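Local atomic coordinates of BAR/IMD domain-containing adapter protein 2-like 2 (Mus musculus, PDB entry 3OK8), a protein that binds phosphoinositides through its I-BAR (IMD) domain and induces planar or gently curved membrane structures. Residues L65-S68 with T69-I72; I76-Q79 with M80-Q84; R208-L211 with Q212-L216. All blocks are in the same frame, centred on the assembly; numbering follows the deposited sequence.

Along the chain from the N terminus, contact 1 comes first. It closes the short turn that joins helix 5-66 to helix 71-147. Contact 2 begins within the second turn of helix 71-147, and contact 3 lies near the end of helix 153-217. All three are local and in series, so none nests in or crosses another. Contacts 1 and 2 touch where Leu-65 CD1 packs on Val-78 CG2. Contacts 2 and 3 lie about 12 Å apart between centres, and Thr-83 packs on Met-210, Leu-211 and Arg-214. Together they join the three helices near one end of the bundle, and each also touches the second subunit.

Contact 1 of 3, residues L65-S68 with T69-I72; sequences LQSS and TSQI
The backbone leaves the helical path at Ser-67, the first residue after helix 5-66, and reverses through Ser-68, Thr-69 and Ser-70 into helix 71-147, bringing the CA atoms of Leu-65 and Gln-71 to 4.4 Å. This is a tight interhelical turn in the three-helix bundle of the I-BAR domain. Ser-67 reaches across it with its hydroxyl. Ser-70 N donates to Ser-67 OG at 2.9 Å, with an N-H...O angle of 148°. The same OG is hydrogen-bonded to Ala-64 O, one turn back in the first helix. The hydroxyl thus ties the end of one helix to the start of the next. Ser-70 holds the N-cap position, but its own side chain makes no capping bond.

A water sits beside this hydroxyl and bridges the turn. It donates to Ser-67 OG at 3.1 Å and accepts from Thr-69 N at 3.0 Å. It is also hydrogen-bonded to Ser-70 OG. Two side chains and one backbone N-H therefore grip it.

The CB atoms of Ser-68 and Thr-69 point away from the other half of the turn. Ser-68 OG makes a weak hydrogen bond to Glu-179 of the second subunit. Thr-69 and Ser-70 pack on Lys-183 of that subunit, and Ser-67 packs on its Glu-182. The turn therefore also belongs to the dimer contact.

Gln-71 comes back over the turn from the new helix. Its chain bends at chi2 (88°), which carries the amide toward the backbone of Ser-68. There Gln-71 NE2 gives a weak hydrogen bond to Ser-68 O at 3.1 Å. On the first helix, Leu-65 brings a methyl to the backbone: its CD2 lies 3.2 Å from Gln-71 O.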
# COMPACT_ATOMS: atom_id res chain seq x y z
N LEU A 65 18.81 9.42 -20.59
CA LEU A 65 18.89 8.69 -21.84
C LEU A 65 19.51 9.59 -22.90
O LEU A 65 20.30 9.12 -23.71
CB LEU A 65 17.52 8.18 -22.31
CG LEU A 65 16.99 6.98 -21.53
CD1 LEU A 65 15.71 6.49 -22.16
CD2 LEU A 65 18.03 5.86 -21.51
N GLN A 66 19.14 10.87 -22.86
CA GLN A 66 19.63 11.89 -23.80
C GLN A 66 21.10 12.24 -23.62
O GLN A 66 21.76 12.68 -24.56
CB GLN A 66 18.82 13.18 -23.67
CG GLN A 66 17.91 13.44 -24.83
CD GLN A 66 16.98 12.29 -25.11
OE1 GLN A 66 16.15 11.94 -24.27
NE2 GLN A 66 17.11 11.68 -26.29
N SER A 67 21.59 12.05 -22.41
CA SER A 67 22.94 12.45 -22.02
C SER A 67 24.04 11.70 -22.78
O SER A 67 23.77 10.89 -23.68
CB SER A 67 23.14 12.26 -20.51
OG SER A 67 23.65 10.96 -20.23
N SER A 68 25.28 11.97 -22.40
CA SER A 68 26.44 11.43 -23.09
C SER A 68 27.09 10.25 -22.35
O SER A 68 27.70 9.41 -22.98
CB SER A 68 27.48 12.53 -23.31
OG SER A 68 28.03 12.94 -22.08
N THR A 69 26.95 10.17 -21.03
CA THR A 69 27.51 9.02 -20.32
C THR A 69 26.55 8.30 -19.37
O THR A 69 26.91 7.27 -18.79
CB THR A 69 28.78 9.41 -19.55
OG1 THR A 69 28.46 10.42 -18.60
CG2 THR A 69 29.91 9.90 -20.52
N SER A 70 25.33 8.82 -19.22
CA SER A 70 24.38 8.23 -18.25
C SER A 70 23.22 7.48 -18.91
O SER A 70 22.13 7.38 -18.33
CB SER A 70 23.82 9.31 -17.29
OG SER A 70 24.81 10.24 -16.86
N GLN A 71 23.45 6.93 -20.10
CA GLN A 71 22.41 6.19 -20.83
C GLN A 71 21.87 4.97 -20.07
O GLN A 71 20.67 4.72 -20.04
CB GLN A 71 22.92 5.74 -22.21
CG GLN A 71 23.31 6.88 -23.15
CD GLN A 71 24.75 7.33 -22.97
OE1 GLN A 71 25.26 7.39 -21.86
NE2 GLN A 71 25.40 7.65 -24.07
N ILE A 72 22.79 4.20 -19.49
CA ILE A 72 22.46 2.98 -18.76
C ILE A 72 21.69 3.29 -17.46
O ILE A 72 20.73 2.60 -17.12
CB ILE A 72 23.73 2.15 -18.48
CG1 ILE A 72 24.30 1.58 -19.79
CG2 ILE A 72 23.44 1.03 -17.48
CD1 ILE A 72 25.78 1.18 -19.72
O HOH W 1 26.19 11.92 -18.74

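Contact 2 of 3, residues I76-Q79 with M80-Q84; sequences ILVQ and MSDTQ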
# COMPACT_ATOMS: atom_id res chain seq x y z
N ILE A 76 17.68 2.38 -16.43
CA ILE A 76 17.28 1.85 -15.14
C ILE A 76 16.13 2.62 -14.50
O ILE A 76 15.19 2.01 -13.98
CB ILE A 76 18.47 1.78 -14.18
CG1 ILE A 76 19.47 0.73 -14.69
CG2 ILE A 76 17.97 1.48 -12.77
CD1 ILE A 76 20.79 0.69 -13.96
N LEU A 77 16.19 3.95 -14.55
CA LEU A 77 15.17 4.79 -13.93
C LEU A 77 13.82 4.68 -14.64
O LEU A 77 12.76 4.68 -14.01
CB LEU A 77 15.63 6.26 -13.91
CG LEU A 77 16.88 6.54 -13.08
CD1 LEU A 77 17.53 7.91 -13.45
CD2 LEU A 77 16.55 6.49 -11.59
N VAL A 78 13.88 4.61 -15.96
CA VAL A 78 12.69 4.49 -16.78
C VAL A 78 12.02 3.15 -16.50
O VAL A 78 10.79 3.05 -16.46
CB VAL A 78 13.05 4.65 -18.29
CG1 VAL A 78 11.90 4.25 -19.18
CG2 VAL A 78 13.46 6.09 -18.57
N GLN A 79 12.82 2.11 -16.27
CA GLN A 79 12.19 0.81 -15.97
C GLN A 79 11.84 0.61 -14.51
O GLN A 79 11.23 -0.38 -14.14
CB GLN A 79 12.98 -0.37 -16.53
CG GLN A 79 14.47 -0.35 -16.36
CD GLN A 79 15.12 -1.50 -17.11
OE1 GLN A 79 14.70 -2.65 -16.97
NE2 GLN A 79 16.13 -1.19 -17.93
N MET A 80 12.21 1.57 -13.67
CA MET A 80 11.74 1.57 -12.30
C MET A 80 10.33 2.11 -12.29
O MET A 80 9.45 1.56 -11.62
CB MET A 80 12.64 2.40 -11.41
CG MET A 80 13.93 1.71 -10.99
SD MET A 80 15.02 2.87 -10.13
CE MET A 80 16.27 1.75 -9.52
N SER A 81 10.10 3.20 -13.02
CA SER A 81 8.75 3.74 -13.13
C SER A 81 7.83 2.73 -13.82
O SER A 81 6.70 2.51 -13.38
CB SER A 81 8.73 5.07 -13.87
OG SER A 81 8.85 4.86 -15.27
N ASP A 82 8.29 2.14 -14.92
CA ASP A 82 7.51 1.09 -15.58
C ASP A 82 7.11 -0.02 -14.60
O ASP A 82 5.96 -0.46 -14.62
CB ASP A 82 8.29 0.51 -16.76
CG ASP A 82 8.41 1.50 -17.91
OD1 ASP A 82 7.85 2.61 -17.79
OD2 ASP A 82 9.08 1.16 -18.91
N THR A 83 8.04 -0.44 -13.75
CA THR A 83 7.76 -1.48 -12.76
C THR A 83 6.69 -1.06 -11.77
O THR A 83 5.77 -1.82 -11.47
CB THR A 83 9.00 -1.84 -11.93
OG1 THR A 83 10.03 -2.31 -12.80
CG2 THR A 83 8.68 -2.94 -10.90
N GLN A 84 6.84 0.16 -11.24
CA GLN A 84 5.87 0.66 -10.30
C GLN A 84 4.51 0.71 -10.99
O GLN A 84 3.50 0.32 -10.42
CB GLN A 84 6.30 2.01 -9.72
CG GLN A 84 5.23 2.68 -8.85
CD GLN A 84 4.14 3.32 -9.69
OE1 GLN A 84 3.02 3.54 -9.23
NE2 GLN A 84 4.47 3.61 -10.95
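Near its start, helix 71-147 of the I-BAR bundle has one turn in which side-chain hydroxyls fold back onto backbone carbonyls. Ser-81 OG donates to Val-78 O at 2.9 Å. Its chi1 of 77° places the oxygen between the backbone N and the carbonyl carbon, facing the preceding turn. Asp-82 N also donates to Val-78 O, from the same face of the carbonyl plane, so two donors share that oxygen.

Gln-79 O also has two donors, both from Thr-83. Thr-83 OG1 donates to it at 2.6 Å, nearly along the C=O axis, while Thr-83 N approaches from above the carbonyl plane. Asp-82 stands beside Val-78 and points the same way, but its OD1 makes a salt bridge with Arg-85 further along the helix.

Met-80 runs back over the preceding turn with an extended chain. Its CE meets Ile-76 CG2 at 3.7 Å, the two side chains lying side by side. Leu-77 crosses the thioether, and its CD2 comes to 4.2 Å from Met-80 SD.

Trp-218, beyond helix 153-217, touches Ile-76, Met-80 and Thr-83. Leu-77 packs on Leu-189 and Met-80 on His-193 of the second subunit. Within the chain, Leu-77 and Ser-81 lie against helix 5-66, and Thr-83 against helix 153-217.

Contact 3 of 3, residues R208-L211 with Q212-L216; sequences RGML and QNRVL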
# COMPACT_ATOMS: atom_id res chain seq x y z
N ARG A 208 6.63 -9.90 -5.83
CA ARG A 208 7.88 -10.49 -5.39
C ARG A 208 8.58 -11.13 -6.58
O ARG A 208 9.81 -11.09 -6.69
CB ARG A 208 7.67 -11.53 -4.30
CG ARG A 208 8.93 -11.81 -3.52
CD ARG A 208 8.69 -12.75 -2.38
NE ARG A 208 8.77 -14.14 -2.81
CZ ARG A 208 9.74 -14.98 -2.44
NH1 ARG A 208 9.73 -16.23 -2.87
NH2 ARG A 208 10.70 -14.56 -1.62
N GLY A 209 7.79 -11.71 -7.48
CA GLY A 209 8.32 -12.30 -8.70
C GLY A 209 9.21 -11.35 -9.49
O GLY A 209 10.36 -11.67 -9.77
N MET A 210 8.69 -10.18 -9.85
CA MET A 210 9.44 -9.27 -10.70
C MET A 210 10.54 -8.52 -9.99
O MET A 210 11.49 -8.07 -10.62
CB MET A 210 8.52 -8.28 -11.41
CG MET A 210 7.52 -7.63 -10.52
SD MET A 210 6.07 -7.28 -11.52
CE MET A 210 6.56 -5.71 -12.23
N LEU A 211 10.44 -8.37 -8.68
CA LEU A 211 11.46 -7.64 -7.94
C LEU A 211 12.70 -8.48 -7.71
O LEU A 211 13.77 -7.93 -7.47
CB LEU A 211 10.92 -7.08 -6.63
CG LEU A 211 10.05 -5.83 -6.78
CD1 LEU A 211 9.84 -5.16 -5.44
CD2 LEU A 211 10.68 -4.85 -7.76
N GLN A 212 12.57 -9.80 -7.79
CA GLN A 212 13.71 -10.67 -7.55
C GLN A 212 14.68 -10.59 -8.72
O GLN A 212 15.88 -10.82 -8.58
CB GLN A 212 13.26 -12.11 -7.29
CG GLN A 212 12.35 -12.20 -6.07
CD GLN A 212 12.25 -13.61 -5.51
OE1 GLN A 212 12.59 -13.85 -4.35
NE2 GLN A 212 11.80 -14.54 -6.33
N ASN A 213 14.14 -10.26 -9.89
CA ASN A 213 14.96 -10.07 -11.06
C ASN A 213 15.32 -8.60 -11.27
O ASN A 213 16.47 -8.30 -11.53
CB ASN A 213 14.33 -10.71 -12.30
CG ASN A 213 13.25 -9.86 -12.91
OD1 ASN A 213 13.52 -8.85 -13.57
ND2 ASN A 213 12.00 -10.25 -12.69
N ARG A 214 14.36 -7.68 -11.14
CA ARG A 214 14.67 -6.27 -11.32
C ARG A 214 15.88 -5.89 -10.49
O ARG A 214 16.82 -5.31 -11.00
CB ARG A 214 13.49 -5.38 -10.95
CG ARG A 214 12.26 -5.50 -11.84
CD ARG A 214 12.59 -5.47 -13.31
NE ARG A 214 11.38 -5.42 -14.12
CZ ARG A 214 10.53 -6.44 -14.28
NH1 ARG A 214 9.45 -6.30 -15.04
NH2 ARG A 214 10.77 -7.60 -13.68
N VAL A 215 15.86 -6.22 -9.20
CA VAL A 215 16.98 -5.89 -8.32
C VAL A 215 18.34 -6.39 -8.86
O VAL A 215 19.39 -5.80 -8.60
CB VAL A 215 16.76 -6.36 -6.86
CG1 VAL A 215 15.44 -5.77 -6.30
CG2 VAL A 215 16.75 -7.89 -6.77
N LEU A 216 18.30 -7.48 -9.61
CA LEU A 216 19.51 -8.03 -10.22
C LEU A 216 19.88 -7.28 -11.51
O LEU A 216 21.05 -6.98 -11.74
CB LEU A 216 19.32 -9.52 -10.51
CG LEU A 216 19.26 -10.43 -9.28
CD1 LEU A 216 18.72 -11.81 -9.65
CD2 LEU A 216 20.64 -10.54 -8.63
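Backbone hydrogen bonds join Met-210 to Arg-214 and Leu-211 to Val-215 across one turn of helix 153-217. Arg-214 N donates to Met-210 O at 2.9 Å. Val-215 N donates to Leu-211 O at 3.2 Å.

The polar side-chain bonds centre on Arg-214, which is modelled in two conformers. In one of them the chain bends at chi2 (-47°), and the guanidinium turns back along the helix. Its NH2 then makes two weak hydrogen bonds, one to Met-210 O at 3.2 Å and one to Asn-213 OD1 at 3.0 Å. These may steady NH2 between the two oxygens, but the grip is doubtful.

Side-chain contacts follow. The Met-210 and Arg-214 side chains slant across each other. In that same conformer the methyl CE of Met-210 sits over a face of the guanidinium, 4.1 Å from Arg-214 NH1. Arg-208 and Gln-212 meet differently. Gln-212 OE1 lies above the Arg-208 guanidinium, displaced toward its rim and 3.4 Å from Arg-208 NH2, though the placing of the Gln-212 chain is somewhat uncertain. The planes are 45° apart. The N-H of NH2 does not point at OE1 well enough for a hydrogen bond.

Packing beyond the turn goes two ways. Met-210 packs on His-86 and Leu-87 of helix 71-147. Leu-211 packs on Phe-200 of the second subunit, and Val-215 on its Asn-198. Such division of one helix between its own bundle and its partner fits the antiparallel dimer of three-helix bundles that makes an I-BAR domain.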